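PDB 3G1J: integron cassette protein from Vibrio cholerae, which is of unknown function but is encoded by a mobile integron gene cassette and carries a DUF3601 domain of the SH3 clan. Local coordinates for residues E74-M77 / E78-H81. Residues are numbered along the deposited sequence; the frame is centred on the assembly and turned at random.
Sequences EFQM and EIAH
The selenomethionine M77 lies across the imidazole of H81, one helical turn further on. Its CG sits over the middle of one ring face, 3.3 Å from the H81 ring centroid and only 12° off the ring normal, a CH-pi contact. CG is anti to the backbone N (chi1 180°), which sets it over the ring, and the chain stays extended through chi2; SE lies obliquely above the same side of the ring, displaced past the ND1-CE1 bond, 3.5 Å from H81 CE1. The backbones of the pair are joined by the H81 N to M77 O bond, 2.7 Å. Q76 is the N-cap of the short helix that starts at M77, in a beta-rich chain of the DUF3601 family (SH3 clan), following strand 63-70, an outer strand of the five-stranded antiparallel sheet. Q76 O accepts two bonds: A80 N approaches at 3.1 Å, nearly straight (175°), whereas I79 N stands above the carbonyl plane and makes a more bent bond. The side chains of Q76 and I79 run alongside each other on the L69 side, with CG of Q76 4.0 Å from CD1 of I79, while the Q76 amide oxygen accepts from C70 N. At the first turn, a water takes the E78 N-H, and the E78 carboxylate reaches the Y86 hydroxyl.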
# COMPACT_ATOMS: atom_id res chain seq x y z
N GLU A 74 -8.16 -8.21 13.05
CA GLU A 74 -9.20 -8.97 12.38
C GLU A 74 -9.36 -8.57 10.92
O GLU A 74 -10.06 -9.23 10.15
CB GLU A 74 -10.54 -8.85 13.12
CG GLU A 74 -11.16 -7.47 13.08
CD GLU A 74 -10.57 -6.52 14.11
OE1 GLU A 74 -9.43 -6.74 14.57
OE2 GLU A 74 -11.25 -5.53 14.44
N PHE A 75 -8.69 -7.48 10.53
CA PHE A 75 -8.74 -7.01 9.16
C PHE A 75 -7.38 -7.11 8.45
O PHE A 75 -6.98 -8.21 8.04
CB PHE A 75 -9.34 -5.60 9.08
CG PHE A 75 -10.83 -5.56 9.28
CD1 PHE A 75 -11.68 -6.17 8.37
CD2 PHE A 75 -11.38 -4.90 10.37
CE1 PHE A 75 -13.06 -6.14 8.55
CE2 PHE A 75 -12.76 -4.86 10.55
CZ PHE A 75 -13.59 -5.48 9.65
N GLN A 76 -6.66 -6.00 8.31
CA GLN A 76 -5.43 -6.03 7.53
C GLN A 76 -4.14 -5.62 8.25
O GLN A 76 -3.17 -5.24 7.59
CB GLN A 76 -5.57 -5.24 6.23
CG GLN A 76 -6.58 -5.80 5.25
CD GLN A 76 -7.99 -5.35 5.56
OE1 GLN A 76 -8.21 -4.21 5.95
NE2 GLN A 76 -8.96 -6.25 5.39
N MSE A 77 -4.12 -5.68 9.59
CA MSE A 77 -2.86 -5.45 10.31
C MSE A 77 -1.81 -6.40 9.76
O MSE A 77 -0.65 -6.03 9.62
CB MSE A 77 -3.01 -5.63 11.84
CG MSE A 77 -1.70 -5.40 12.67
SE MSE A 77 -1.93 -5.56 14.62
CE MSE A 77 -3.77 -5.57 14.43
N GLU A 78 -2.22 -7.63 9.46
CA GLU A 78 -1.31 -8.63 8.88
C GLU A 78 -0.49 -8.05 7.73
O GLU A 78 0.72 -8.27 7.64
CB GLU A 78 -2.07 -9.87 8.42
CG GLU A 78 -1.42 -10.65 7.26
CD GLU A 78 -0.09 -11.30 7.62
OE1 GLU A 78 0.21 -11.44 8.82
OE2 GLU A 78 0.66 -11.69 6.69
N ILE A 79 -1.14 -7.28 6.86
CA ILE A 79 -0.45 -6.74 5.69
C ILE A 79 0.37 -5.52 6.07
O ILE A 79 1.56 -5.43 5.75
CB ILE A 79 -1.44 -6.39 4.56
CG1 ILE A 79 -2.07 -7.68 4.01
CG2 ILE A 79 -0.73 -5.66 3.43
CD1 ILE A 79 -3.43 -7.45 3.39
N ALA A 80 -0.27 -4.58 6.76
CA ALA A 80 0.36 -3.32 7.16
C ALA A 80 1.60 -3.54 8.04
O ALA A 80 2.57 -2.79 7.96
CB ALA A 80 -0.67 -2.44 7.88
N HIS A 81 1.55 -4.59 8.87
CA HIS A 81 2.61 -4.90 9.83
C HIS A 81 3.70 -5.83 9.28
O HIS A 81 4.70 -6.08 9.96
CB HIS A 81 2.01 -5.57 11.07
CG HIS A 81 1.57 -4.60 12.12
ND1 HIS A 81 1.46 -4.94 13.45
CD2 HIS A 81 1.23 -3.29 12.04
CE1 HIS A 81 1.06 -3.89 14.14
NE2 HIS A 81 0.91 -2.88 13.31
O HOH W 1 -4.56 -8.90 10.22